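Local structure of Cap5O (Staphylococcus aureus, 3OJO) at residues Thr93-Asn96 / Tyr100-Cys103; His159-Val164 / Met213-Glu218; Thr319-Thr324 / Ser385-Leu390; Asn408-Ser413 / Val417-Tyr422. The protein probably oxidises UDP-N-acetyl-mannosamine with NAD as cofactor, a dehydrogenase step in the synthesis of the capsular polysaccharide. One frame throughout, in Å; residues are numbered along the deposited sequence.

Contact 1 (Thr93-Asn96 / Tyr100-Cys103). With NAD (nicotinamide-adenine-dinucleotide), chain J.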
# COMPACT_ATOMS: atom_id res chain seq x y z
N THR B 93 -11.63 -11.55 -19.61
CA THR B 93 -10.35 -12.14 -19.19
C THR B 93 -10.62 -12.79 -17.86
O THR B 93 -10.47 -12.15 -16.82
CB THR B 93 -9.21 -11.13 -19.21
OG1 THR B 93 -9.53 -10.10 -18.32
CG2 THR B 93 -8.96 -10.57 -20.58
N PRO B 94 -11.14 -14.05 -17.88
CA PRO B 94 -11.48 -14.72 -16.62
C PRO B 94 -10.29 -14.94 -15.69
O PRO B 94 -9.13 -14.77 -16.09
CB PRO B 94 -12.11 -16.05 -17.09
CG PRO B 94 -12.40 -15.86 -18.55
CD PRO B 94 -11.36 -14.94 -19.04
N ASN B 95 -10.57 -15.25 -14.43
CA ASN B 95 -9.46 -15.48 -13.52
C ASN B 95 -9.03 -16.93 -13.56
O ASN B 95 -9.86 -17.84 -13.60
CB ASN B 95 -9.73 -14.95 -12.12
CG ASN B 95 -9.02 -13.64 -11.87
OD1 ASN B 95 -9.63 -12.57 -11.76
ND2 ASN B 95 -7.70 -13.70 -11.84
N ASN B 96 -7.72 -17.13 -13.65
CA ASN B 96 -7.11 -18.45 -13.71
C ASN B 96 -7.21 -19.15 -12.35
O ASN B 96 -7.15 -18.48 -11.31
CB ASN B 96 -5.64 -18.33 -14.14
CG ASN B 96 -5.42 -18.17 -15.62
OD1 ASN B 96 -5.99 -18.88 -16.45
ND2 ASN B 96 -4.47 -17.32 -15.97
N TYR B 100 -2.08 -16.48 -7.27
CA TYR B 100 -1.80 -15.11 -7.72
C TYR B 100 -2.97 -14.40 -8.42
O TYR B 100 -2.91 -13.18 -8.59
CB TYR B 100 -0.59 -15.13 -8.68
CG TYR B 100 0.71 -15.51 -8.01
CD1 TYR B 100 1.51 -14.56 -7.39
CD2 TYR B 100 1.14 -16.84 -7.99
CE1 TYR B 100 2.71 -14.91 -6.78
CE2 TYR B 100 2.34 -17.20 -7.36
CZ TYR B 100 3.12 -16.23 -6.76
OH TYR B 100 4.29 -16.58 -6.14
N ARG B 101 -4.00 -15.17 -8.84
CA ARG B 101 -5.14 -14.70 -9.64
C ARG B 101 -4.66 -13.94 -10.91
O ARG B 101 -4.65 -12.71 -11.00
CB ARG B 101 -6.29 -14.06 -8.82
CG ARG B 101 -6.26 -12.55 -8.68
CD ARG B 101 -7.45 -12.00 -7.95
NE ARG B 101 -7.14 -10.67 -7.45
CZ ARG B 101 -8.03 -9.79 -7.01
NH1 ARG B 101 -9.32 -10.09 -7.02
NH2 ARG B 101 -7.64 -8.60 -6.57
N SER B 102 -4.11 -14.73 -11.83
CA SER B 102 -3.61 -14.21 -13.08
C SER B 102 -4.78 -14.06 -14.04
O SER B 102 -5.80 -14.75 -13.90
CB SER B 102 -2.58 -15.16 -13.67
OG SER B 102 -1.28 -14.69 -13.34
N CYS B 103 -4.64 -13.14 -14.99
CA CYS B 103 -5.65 -12.93 -16.01
C CYS B 103 -5.54 -14.05 -17.03
O CYS B 103 -4.43 -14.42 -17.43
CB CYS B 103 -5.47 -11.58 -16.70
SG CYS B 103 -5.52 -10.13 -15.60
PA NAD J . -18.79 -9.35 -20.41
O1A NAD J . -18.83 -10.74 -19.93
O2A NAD J . -19.95 -8.57 -19.92
O5B NAD J . -18.77 -9.36 -22.02
C5B NAD J . -17.97 -10.24 -22.75
C4B NAD J . -18.72 -10.61 -24.00
O4B NAD J . -17.81 -11.09 -24.97
C3B NAD J . -19.78 -11.69 -23.77
O3B NAD J . -20.99 -11.30 -24.41
C2B NAD J . -19.20 -12.89 -24.52
O2B NAD J . -20.19 -13.75 -25.05
C1B NAD J . -18.37 -12.22 -25.61
N9A NAD J . -17.31 -13.12 -26.09
C8A NAD J . -16.55 -13.97 -25.31
N7A NAD J . -15.61 -14.55 -26.10
C5A NAD J . -15.77 -14.07 -27.36
C6A NAD J . -15.09 -14.34 -28.54
N6A NAD J . -14.08 -15.21 -28.52
N1A NAD J . -15.48 -13.69 -29.71
C2A NAD J . -16.52 -12.78 -29.70
N3A NAD J . -17.19 -12.52 -28.52
C4A NAD J . -16.82 -13.15 -27.37
O3 NAD J . -17.37 -8.70 -19.97
PN NAD J . -17.12 -7.12 -19.85
O1N NAD J . -17.60 -6.68 -18.52
O2N NAD J . -17.59 -6.44 -21.08
O5D NAD J . -15.53 -7.03 -19.78
C5D NAD J . -14.72 -7.77 -20.65
C4D NAD J . -13.28 -7.65 -20.15
O4D NAD J . -12.88 -6.29 -20.16
C3D NAD J . -13.09 -8.05 -18.69
O3D NAD J . -13.09 -9.43 -18.41
C2D NAD J . -11.75 -7.40 -18.42
O2D NAD J . -10.77 -8.06 -19.18
C1D NAD J . -11.95 -6.06 -19.11
N1N NAD J . -12.43 -5.10 -18.09
C2N NAD J . -13.77 -4.85 -17.90
C3N NAD J . -14.17 -3.96 -16.88
C7N NAD J . -15.53 -3.33 -16.93
O7N NAD J . -15.62 -1.94 -16.69
N7N NAD J . -16.62 -4.08 -17.15
C4N NAD J . -13.21 -3.37 -16.05
C5N NAD J . -11.86 -3.66 -16.23
C6N NAD J . -11.49 -4.55 -17.24
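The loop between strand 86-89 and helix 106-115 of the NAD-binding Rossmann domain doubles back here, and a single beta bridge makes Asn95 and Cys103 a non-hydrogen-bonded antiparallel pair. Backbone bonds flank this pair. On one side Asn96 N donates to Ser102 O over 3.1 Å, almost straight, with an angle of 175° at the hydrogen. On the other side Pro94 is bonded to Asp104.

The side chains on both arms of the loop then reach different neighbours. Asn95 leans over the stem of Arg101, and its ND2 comes to 3.4 Å from Arg101 CB. Beyond that stem the Arg101 chain runs on, extended as far as NE, to a salt bridge with Asp223 of helix 208-238. Ser102 OG is hydrogen-bonded to Val272 O, and Ser102 N to Asp98. Cys103 points away from the opposite segment and forms a disulfide with Cys269. That bond ties the loop to the loop before helix 275-280, in keeping with the oxidised state of this crystal form.

At the other end, Thr93 holds the nicotinamide ribose of NAD with two groups. Thr93 N donates to NAD O3D at 2.8 Å. Its hydroxyl lies between the backbone N and the carbonyl carbon (chi1 60°), which brings it to the neighbouring ribose hydroxyl. Thr93 OG1 and NAD O2D are hydrogen-bonded at 2.5 Å; either could be the donor. On the far side of the bridge, Asn96 ND2 lies 3.7 Å from Ser102 CB.

Contact 2 (His159-Val164 / Met213-Glu218). With PDC (pyridine-2,6-dicarboxylic acid), chain K; PDC (pyridine-2,6-dicarboxylic acid), chain L; NAD (nicotinamide-adenine-dinucleotide), chain J.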
# COMPACT_ATOMS: atom_id res chain seq x y z
N HIS B 159 -2.97 -1.35 -27.06
CA HIS B 159 -3.63 -1.80 -25.86
C HIS B 159 -4.17 -0.53 -25.25
O HIS B 159 -3.40 0.36 -24.89
CB HIS B 159 -2.72 -2.50 -24.84
CG HIS B 159 -3.44 -2.87 -23.56
ND1 HIS B 159 -4.64 -3.57 -23.56
CD2 HIS B 159 -3.09 -2.62 -22.27
CE1 HIS B 159 -4.99 -3.69 -22.29
NE2 HIS B 159 -4.08 -3.15 -21.48
N CYS B 160 -5.49 -0.40 -25.20
CA CYS B 160 -6.13 0.70 -24.53
C CYS B 160 -7.07 0.09 -23.48
O CYS B 160 -8.14 -0.40 -23.83
CB CYS B 160 -6.85 1.65 -25.47
SG CYS B 160 -7.84 2.89 -24.60
N PRO B 161 -6.66 0.05 -22.21
CA PRO B 161 -7.51 -0.56 -21.18
C PRO B 161 -8.82 0.17 -20.96
O PRO B 161 -8.88 1.37 -20.70
CB PRO B 161 -6.63 -0.58 -19.92
CG PRO B 161 -5.29 -0.18 -20.35
CD PRO B 161 -5.41 0.58 -21.63
N GLU B 162 -9.89 -0.59 -21.11
CA GLU B 162 -11.23 -0.06 -20.97
C GLU B 162 -11.83 -0.39 -19.62
O GLU B 162 -11.83 -1.54 -19.17
CB GLU B 162 -12.11 -0.49 -22.16
CG GLU B 162 -13.34 0.37 -22.36
CD GLU B 162 -13.07 1.81 -22.71
OE1 GLU B 162 -13.24 2.17 -23.90
OE2 GLU B 162 -12.78 2.61 -21.79
N ARG B 163 -12.34 0.65 -18.96
CA ARG B 163 -12.95 0.54 -17.65
C ARG B 163 -14.16 1.44 -17.66
O ARG B 163 -14.01 2.65 -17.84
CB ARG B 163 -11.94 0.93 -16.56
CG ARG B 163 -12.45 0.73 -15.14
CD ARG B 163 -11.37 0.95 -14.10
NE ARG B 163 -10.72 2.26 -14.23
CZ ARG B 163 -9.46 2.51 -13.89
NH1 ARG B 163 -8.70 1.55 -13.37
NH2 ARG B 163 -8.96 3.73 -14.05
N VAL B 164 -15.35 0.84 -17.55
CA VAL B 164 -16.65 1.54 -17.60
C VAL B 164 -17.26 1.75 -16.22
O VAL B 164 -17.22 0.84 -15.38
CB VAL B 164 -17.69 0.94 -18.60
CG1 VAL B 164 -17.20 1.00 -20.04
CG2 VAL B 164 -18.14 -0.47 -18.23
N MET B 213 1.18 -3.00 -17.58
CA MET B 213 1.78 -2.99 -16.26
C MET B 213 1.10 -2.02 -15.29
O MET B 213 0.83 -2.37 -14.14
CB MET B 213 3.30 -2.72 -16.36
CG MET B 213 4.11 -3.17 -15.14
SD MET B 213 3.56 -4.73 -14.37
CE MET B 213 4.87 -5.89 -14.84
N SER B 214 0.81 -0.82 -15.78
CA SER B 214 0.17 0.27 -15.06
C SER B 214 -1.20 -0.12 -14.52
O SER B 214 -1.54 0.18 -13.37
CB SER B 214 0.09 1.51 -15.95
OG SER B 214 -1.02 2.34 -15.64
N LYS B 215 -2.02 -0.73 -15.36
CA LYS B 215 -3.38 -1.07 -14.98
C LYS B 215 -3.45 -2.19 -13.96
O LYS B 215 -4.31 -2.21 -13.09
CB LYS B 215 -4.25 -1.32 -16.23
CG LYS B 215 -4.73 -0.01 -16.83
CD LYS B 215 -5.72 0.75 -15.92
CE LYS B 215 -5.73 2.24 -16.20
NZ LYS B 215 -7.02 2.68 -16.78
N LEU B 216 -2.49 -3.07 -14.05
CA LEU B 216 -2.35 -4.19 -13.17
C LEU B 216 -1.72 -3.80 -11.84
O LEU B 216 -2.09 -4.40 -10.82
CB LEU B 216 -1.63 -5.34 -13.89
CG LEU B 216 -2.43 -5.97 -15.07
CD1 LEU B 216 -1.86 -7.32 -15.47
CD2 LEU B 216 -3.93 -6.15 -14.73
N MET B 217 -0.80 -2.79 -11.85
CA MET B 217 -0.19 -2.20 -10.66
C MET B 217 -1.25 -1.49 -9.80
O MET B 217 -1.12 -1.45 -8.58
CB MET B 217 0.89 -1.21 -11.04
CG MET B 217 2.24 -1.82 -11.05
SD MET B 217 3.60 -0.67 -11.44
CE MET B 217 3.12 0.77 -10.56
N GLU B 218 -2.27 -0.89 -10.45
CA GLU B 218 -3.41 -0.23 -9.81
C GLU B 218 -4.17 -1.28 -9.00
O GLU B 218 -4.44 -1.08 -7.81
CB GLU B 218 -4.35 0.38 -10.87
CG GLU B 218 -3.87 1.70 -11.47
CD GLU B 218 -4.73 2.29 -12.57
OE1 GLU B 218 -4.26 3.21 -13.28
OE2 GLU B 218 -5.89 1.84 -12.73
N1 PDC K . -13.95 1.50 -10.98
C2 PDC K . -13.31 2.58 -11.47
C3 PDC K . -13.63 3.16 -12.71
C4 PDC K . -14.70 2.62 -13.42
C5 PDC K . -15.35 1.48 -12.89
C6 PDC K . -14.94 0.95 -11.67
C7 PDC K . -12.24 3.15 -10.70
O1 PDC K . -11.99 2.59 -9.61
O2 PDC K . -11.61 4.26 -11.25
C8 PDC K . -15.62 -0.23 -11.13
O3 PDC K . -16.53 -0.78 -11.71
O4 PDC K . -15.23 -0.73 -9.98
N1 PDC L . -9.86 0.76 -8.77
C2 PDC L . -9.40 1.20 -7.59
C3 PDC L . -8.05 0.99 -7.32
C4 PDC L . -7.31 0.27 -8.29
C5 PDC L . -7.89 -0.15 -9.50
C6 PDC L . -9.21 0.14 -9.70
C7 PDC L . -10.39 1.91 -6.72
O1 PDC L . -10.06 2.37 -5.64
O2 PDC L . -11.68 2.02 -7.17
C8 PDC L . -10.00 -0.18 -10.90
O3 PDC L . -9.51 -0.74 -11.88
O4 PDC L . -11.30 0.18 -10.89
PA NAD J . -18.79 -9.35 -20.41
O1A NAD J . -18.83 -10.74 -19.93
O2A NAD J . -19.95 -8.57 -19.92
O5B NAD J . -18.77 -9.36 -22.02
C5B NAD J . -17.97 -10.24 -22.75
C4B NAD J . -18.72 -10.61 -24.00
O4B NAD J . -17.81 -11.09 -24.97
C3B NAD J . -19.78 -11.69 -23.77
O3B NAD J . -20.99 -11.30 -24.41
C2B NAD J . -19.20 -12.89 -24.52
O2B NAD J . -20.19 -13.75 -25.05
C1B NAD J . -18.37 -12.22 -25.61
N9A NAD J . -17.31 -13.12 -26.09
C8A NAD J . -16.55 -13.97 -25.31
N7A NAD J . -15.61 -14.55 -26.10
C5A NAD J . -15.77 -14.07 -27.36
C6A NAD J . -15.09 -14.34 -28.54
N6A NAD J . -14.08 -15.21 -28.52
N1A NAD J . -15.48 -13.69 -29.71
C2A NAD J . -16.52 -12.78 -29.70
N3A NAD J . -17.19 -12.52 -28.52
C4A NAD J . -16.82 -13.15 -27.37
O3 NAD J . -17.37 -8.70 -19.97
PN NAD J . -17.12 -7.12 -19.85
O1N NAD J . -17.60 -6.68 -18.52
O2N NAD J . -17.59 -6.44 -21.08
O5D NAD J . -15.53 -7.03 -19.78
C5D NAD J . -14.72 -7.77 -20.65
C4D NAD J . -13.28 -7.65 -20.15
O4D NAD J . -12.88 -6.29 -20.16
C3D NAD J . -13.09 -8.05 -18.69
O3D NAD J . -13.09 -9.43 -18.41
C2D NAD J . -11.75 -7.40 -18.42
O2D NAD J . -10.77 -8.06 -19.18
C1D NAD J . -11.95 -6.06 -19.11
N1N NAD J . -12.43 -5.10 -18.09
C2N NAD J . -13.77 -4.85 -17.90
C3N NAD J . -14.17 -3.96 -16.88
C7N NAD J . -15.53 -3.33 -16.93
O7N NAD J . -15.62 -1.94 -16.69
N7N NAD J . -16.62 -4.08 -17.15
C4N NAD J . -13.21 -3.37 -16.05
C5N NAD J . -11.86 -3.66 -16.23
C6N NAD J . -11.49 -4.55 -17.24
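Arg163 meets Glu218 edge-on, and Lys215 comes over a face of the same guanidinium. Arg163 NH1 donates to Glu218 OE2 at 2.9 Å, and the carboxylate oxygen lies 4° out of the guanidinium plane. CG of Arg163 lies opposite the backbone N (chi1 -175°), and a bend at chi3, 55°, turns the guanidinium toward helix 208-238. Lys215 NZ stands 3.5 Å from Arg163 NH2. Over the opposite face lies a carboxylate oxygen, O2, of one bound pyridine-2,6-dicarboxylate (chain K). The second (chain L) takes the edge: its O3 accepts from Arg163 NH1 at 2.8 Å. Both probably come from this crystal's europium complex.

Nearer the backbones the packing is apolar. Pro161 CG touches Lys215 CG at 3.6 Å. The contact joins the loop after strand 156-159 of the Rossmann domain to helix 208-238. One residue on from Arg163, Val164 N bonds to the nicotinamide carboxamide oxygen, O7N, at 2.9 Å. Arg163 also packs on His253 of the second subunit.

A single nitrogen, NH1, therefore serves both Glu218 and a ligand carboxylate. This probably fixes the rotation of the guanidinium. The two cationic side chains are probably balanced by Glu218 and the ligand carboxylates.

Contact 3 (Thr319-Thr324 / Ser385-Leu390); sequences TVFGLT and SEFKNL
Phe321 and Phe387 bury the most surface here, with Leu390 third. The two rings lie nearly parallel, 25° apart, but are slid so far that they barely overlap. Their centroids are 5.1 Å apart. Phe321 CD1 sits over the rim of one face of the Phe387 ring, 3.8 Å from Phe387 CE2. The stem of Phe321 is used as well: its CB touches Phe387 CZ at 3.7 Å. Phe387 CG is trans to its own carbonyl carbon (chi1 -60°), which sends the ring across to the end of strand 317-321. There Phe387 CE1 reaches Phe321 O at 3.5 Å. Gly322 follows, and its bare backbone lies at the edge of the Phe387 ring.

Leu390 comes in beside the other aromatic. Its CD1 lies near the plane of the Phe321 ring, 4.1 Å from Phe321 CE1.

The setting is the UDP-binding domain, built round a five-stranded parallel sheet. Strands 317-321 and 377-380 are neighbours in that sheet, and segment 385-390 belongs to the loop that leaves strand 377-380. The loop folds back over the end of strand 317-321. Ile380 touches both phenylalanines, Tyr355 of strand 351-355 meets the Phe321 ring, and Met368 of helix 368-372 touches Phe321 and Leu390.

All four touching residues are buried. The contacts between the two segments are mostly apolar, so burial of hydrophobic surface and close fit probably hold them together. Because the rings barely overlap, stacking probably adds little, and contacts at CB, the ring rims and the leucine methyl probably matter more.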
# COMPACT_ATOMS: atom_id res chain seq x y z
N THR B 319 -28.86 -14.82 8.05
CA THR B 319 -29.30 -14.17 6.82
C THR B 319 -28.16 -13.35 6.23
O THR B 319 -27.73 -12.36 6.81
CB THR B 319 -30.57 -13.34 7.04
OG1 THR B 319 -31.57 -14.15 7.65
CG2 THR B 319 -31.12 -12.77 5.74
N VAL B 320 -27.67 -13.78 5.07
CA VAL B 320 -26.62 -13.09 4.34
C VAL B 320 -27.27 -11.90 3.59
O VAL B 320 -28.31 -12.06 2.95
CB VAL B 320 -25.85 -14.08 3.41
CG1 VAL B 320 -25.11 -13.35 2.29
CG2 VAL B 320 -24.90 -14.95 4.22
N PHE B 321 -26.67 -10.71 3.73
CA PHE B 321 -27.09 -9.47 3.09
C PHE B 321 -26.02 -9.07 2.06
O PHE B 321 -24.97 -8.54 2.41
CB PHE B 321 -27.30 -8.37 4.15
CG PHE B 321 -28.69 -8.23 4.71
CD1 PHE B 321 -29.15 -6.99 5.16
CD2 PHE B 321 -29.54 -9.32 4.81
CE1 PHE B 321 -30.43 -6.86 5.70
CE2 PHE B 321 -30.83 -9.19 5.34
CZ PHE B 321 -31.26 -7.95 5.78
N GLY B 322 -26.29 -9.39 0.80
CA GLY B 322 -25.37 -9.13 -0.30
C GLY B 322 -24.56 -10.35 -0.69
O GLY B 322 -23.97 -11.00 0.17
N LEU B 323 -24.55 -10.67 -1.99
CA LEU B 323 -23.83 -11.81 -2.57
C LEU B 323 -22.81 -11.35 -3.65
O LEU B 323 -22.15 -12.18 -4.27
CB LEU B 323 -24.82 -12.81 -3.18
CG LEU B 323 -25.70 -13.68 -2.26
CD1 LEU B 323 -26.59 -14.54 -3.11
CD2 LEU B 323 -24.89 -14.63 -1.44
N THR B 324 -22.65 -10.03 -3.81
CA THR B 324 -21.76 -9.43 -4.80
C THR B 324 -20.50 -8.84 -4.18
O THR B 324 -20.53 -8.45 -3.01
CB THR B 324 -22.51 -8.32 -5.57
OG1 THR B 324 -22.89 -7.28 -4.66
CG2 THR B 324 -23.73 -8.84 -6.33
N SER B 385 -26.21 0.35 -1.49
CA SER B 385 -26.78 1.64 -1.05
C SER B 385 -27.98 1.46 -0.12
O SER B 385 -28.10 2.20 0.86
CB SER B 385 -27.18 2.47 -2.26
OG SER B 385 -26.02 3.01 -2.88
N GLU B 386 -28.82 0.45 -0.40
CA GLU B 386 -30.02 0.09 0.36
C GLU B 386 -29.71 -0.24 1.81
O GLU B 386 -30.54 0.01 2.68
CB GLU B 386 -30.74 -1.11 -0.30
CG GLU B 386 -31.23 -0.83 -1.72
CD GLU B 386 -30.31 -1.27 -2.85
OE1 GLU B 386 -29.09 -0.97 -2.79
OE2 GLU B 386 -30.83 -1.87 -3.82
N PHE B 387 -28.52 -0.79 2.07
CA PHE B 387 -28.07 -1.21 3.39
C PHE B 387 -27.60 -0.06 4.30
O PHE B 387 -27.42 -0.26 5.50
CB PHE B 387 -26.99 -2.31 3.28
CG PHE B 387 -27.38 -3.60 2.59
CD1 PHE B 387 -26.41 -4.49 2.14
CD2 PHE B 387 -28.72 -3.97 2.44
CE1 PHE B 387 -26.76 -5.71 1.55
CE2 PHE B 387 -29.07 -5.18 1.84
CZ PHE B 387 -28.09 -6.04 1.40
N LYS B 388 -27.42 1.15 3.73
CA LYS B 388 -26.95 2.33 4.47
C LYS B 388 -27.97 2.82 5.48
O LYS B 388 -27.67 2.94 6.67
CB LYS B 388 -26.51 3.46 3.50
CG LYS B 388 -25.33 3.07 2.61
CD LYS B 388 -25.04 4.09 1.54
CE LYS B 388 -23.89 3.64 0.66
NZ LYS B 388 -23.51 4.69 -0.33
N ASN B 389 -29.22 2.96 5.00
CA ASN B 389 -30.37 3.46 5.74
C ASN B 389 -31.35 2.34 6.13
O ASN B 389 -32.42 2.21 5.53
CB ASN B 389 -31.04 4.57 4.94
CG ASN B 389 -30.09 5.67 4.53
OD1 ASN B 389 -29.70 6.53 5.35
ND2 ASN B 389 -29.68 5.67 3.26
N LEU B 390 -30.95 1.53 7.13
CA LEU B 390 -31.75 0.42 7.67
C LEU B 390 -32.08 0.71 9.15
O LEU B 390 -31.17 0.97 9.93
CB LEU B 390 -31.02 -0.95 7.56
CG LEU B 390 -30.69 -1.52 6.16
CD1 LEU B 390 -29.89 -2.81 6.29
CD2 LEU B 390 -31.93 -1.81 5.34

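Contact 4 (Asn408-Ser413 / Val417-Tyr422); sequences NVVKSS and VLYYNY
Asp405 OD2 is gripped from both segments. It is hydrogen-bonded to Val409 N, Val410 N and the hydroxyl of Tyr419. The three groups converge on one carboxylate oxygen, so the phenol end of Tyr419 is held against the start of segment 408-413. Tyr419 CG is anti to its backbone nitrogen (chi1 177°), and this carries the ring across toward that segment. The ring then runs alongside Val410 in the opposite sense. Tyr419 CE2 lies 3.7 Å from Val410 CB and 3.8 Å from Val410 CG2.

These residues lie at one edge of the parallel sheet of the UDP-binding domain. Strand 418-420 is its outermost strand in this chain and pairs with strand 402-405, which ends at Asp405. Segment 408-413 lies in the crossover loop between the two. Asn408 has a left-handed helical backbone, at the bend where the chain leaves the strand.

Next to the tyrosine, the side chains of Asn408 and Asn421 come together. Their amide planes stand 79° apart. Both asparagines also touch Leu244 of helix 243-250, and Tyr422 reaches helix 286-312, where it packs on Met298, Tyr301 and Val302.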
# COMPACT_ATOMS: atom_id res chain seq x y z
N ASN B 408 -18.98 -2.26 6.88
CA ASN B 408 -19.19 -0.98 7.59
C ASN B 408 -20.08 -0.02 6.75
O ASN B 408 -19.76 1.16 6.57
CB ASN B 408 -17.85 -0.36 8.04
CG ASN B 408 -17.98 0.79 8.99
OD1 ASN B 408 -18.82 0.82 9.89
ND2 ASN B 408 -17.11 1.77 8.84
N VAL B 409 -21.19 -0.57 6.23
CA VAL B 409 -22.14 0.10 5.35
C VAL B 409 -23.31 0.78 6.09
O VAL B 409 -23.75 1.85 5.66
CB VAL B 409 -22.58 -0.82 4.16
CG1 VAL B 409 -23.49 -1.95 4.61
CG2 VAL B 409 -23.21 -0.02 3.04
N VAL B 410 -23.80 0.18 7.20
CA VAL B 410 -24.92 0.72 7.98
C VAL B 410 -24.51 2.02 8.67
O VAL B 410 -23.58 2.03 9.48
CB VAL B 410 -25.54 -0.29 8.98
CG1 VAL B 410 -26.88 0.22 9.49
CG2 VAL B 410 -25.71 -1.66 8.33
N LYS B 411 -25.21 3.10 8.33
CA LYS B 411 -24.90 4.41 8.90
C LYS B 411 -25.96 4.90 9.91
O LYS B 411 -25.69 5.82 10.69
CB LYS B 411 -24.53 5.44 7.80
CG LYS B 411 -23.30 4.98 7.02
CD LYS B 411 -22.57 6.09 6.28
CE LYS B 411 -21.24 5.60 5.72
NZ LYS B 411 -21.39 4.44 4.81
N SER B 412 -27.11 4.21 9.99
CA SER B 412 -28.20 4.51 10.93
C SER B 412 -28.00 3.79 12.27
O SER B 412 -27.79 2.58 12.28
CB SER B 412 -29.54 4.10 10.32
OG SER B 412 -29.49 2.75 9.89
N SER B 413 -28.07 4.53 13.40
CA SER B 413 -27.93 3.94 14.74
C SER B 413 -29.23 3.26 15.18
O SER B 413 -30.32 3.71 14.81
CB SER B 413 -27.48 4.98 15.77
OG SER B 413 -27.16 4.35 17.00
N VAL B 417 -31.56 -3.37 18.16
CA VAL B 417 -30.59 -4.14 17.36
C VAL B 417 -29.16 -3.94 17.85
O VAL B 417 -28.72 -2.80 18.05
CB VAL B 417 -30.73 -3.82 15.83
CG1 VAL B 417 -29.93 -4.81 14.99
CG2 VAL B 417 -32.19 -3.80 15.37
N LEU B 418 -28.42 -5.06 18.03
CA LEU B 418 -27.00 -5.04 18.41
C LEU B 418 -26.15 -5.02 17.13
O LEU B 418 -26.12 -6.00 16.39
CB LEU B 418 -26.64 -6.27 19.26
CG LEU B 418 -27.12 -6.29 20.70
CD1 LEU B 418 -27.16 -7.70 21.23
CD2 LEU B 418 -26.23 -5.44 21.59
N TYR B 419 -25.50 -3.87 16.86
CA TYR B 419 -24.68 -3.69 15.66
C TYR B 419 -23.18 -3.86 15.88
O TYR B 419 -22.57 -3.16 16.69
CB TYR B 419 -24.98 -2.34 14.97
CG TYR B 419 -24.10 -2.07 13.77
CD1 TYR B 419 -22.94 -1.31 13.88
CD2 TYR B 419 -24.42 -2.59 12.52
CE1 TYR B 419 -22.11 -1.09 12.79
CE2 TYR B 419 -23.60 -2.37 11.41
CZ TYR B 419 -22.44 -1.62 11.55
OH TYR B 419 -21.64 -1.38 10.47
N TYR B 420 -22.56 -4.73 15.07
CA TYR B 420 -21.13 -4.99 15.11
C TYR B 420 -20.44 -4.74 13.77
O TYR B 420 -21.04 -4.91 12.70
CB TYR B 420 -20.82 -6.39 15.66
CG TYR B 420 -21.37 -6.65 17.05
CD1 TYR B 420 -22.67 -7.11 17.22
CD2 TYR B 420 -20.57 -6.50 18.18
CE1 TYR B 420 -23.18 -7.38 18.50
CE2 TYR B 420 -21.06 -6.78 19.45
CZ TYR B 420 -22.37 -7.21 19.61
OH TYR B 420 -22.88 -7.47 20.86
N ASN B 421 -19.18 -4.33 13.87
CA ASN B 421 -18.21 -3.97 12.83
C ASN B 421 -17.08 -4.99 12.91
O ASN B 421 -17.13 -5.91 13.71
CB ASN B 421 -17.57 -2.64 13.26
CG ASN B 421 -18.11 -1.40 12.65
OD1 ASN B 421 -18.69 -1.41 11.57
ND2 ASN B 421 -17.82 -0.27 13.29
N TYR B 422 -15.99 -4.73 12.19
CA TYR B 422 -14.74 -5.46 12.32
C TYR B 422 -14.01 -4.78 13.49
O TYR B 422 -13.16 -5.38 14.14
CB TYR B 422 -13.92 -5.33 11.05
CG TYR B 422 -14.06 -6.48 10.08
CD1 TYR B 422 -14.05 -7.80 10.53
CD2 TYR B 422 -14.02 -6.27 8.71
CE1 TYR B 422 -14.09 -8.86 9.65
CE2 TYR B 422 -14.07 -7.33 7.82
CZ TYR B 422 -14.09 -8.63 8.29
OH TYR B 422 -14.15 -9.67 7.40

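Overall arrangement
The contacts follow one another along the chain, each closing before the next opens. Contacts 1 and 2 belong to the cofactor end. Their centres are about 14 Å apart and both touch NAD, contact 1 at the ribose and contact 2 at the carboxamide. Contact 2 also reaches helix 208-238. Contacts 3 and 4 lie in the UDP-binding domain, on one parallel sheet, with centres about 11 Å apart. Leu390 O and Ser412 OG probably share a hydrogen bond. Contact 3 is about 28 Å from contact 1 and about 30 Å from contact 2, centre to centre. Contacts 2 and 3 lie on opposite sides of the chain's centre, consistent with separate NAD-binding and probable UDP-binding domains.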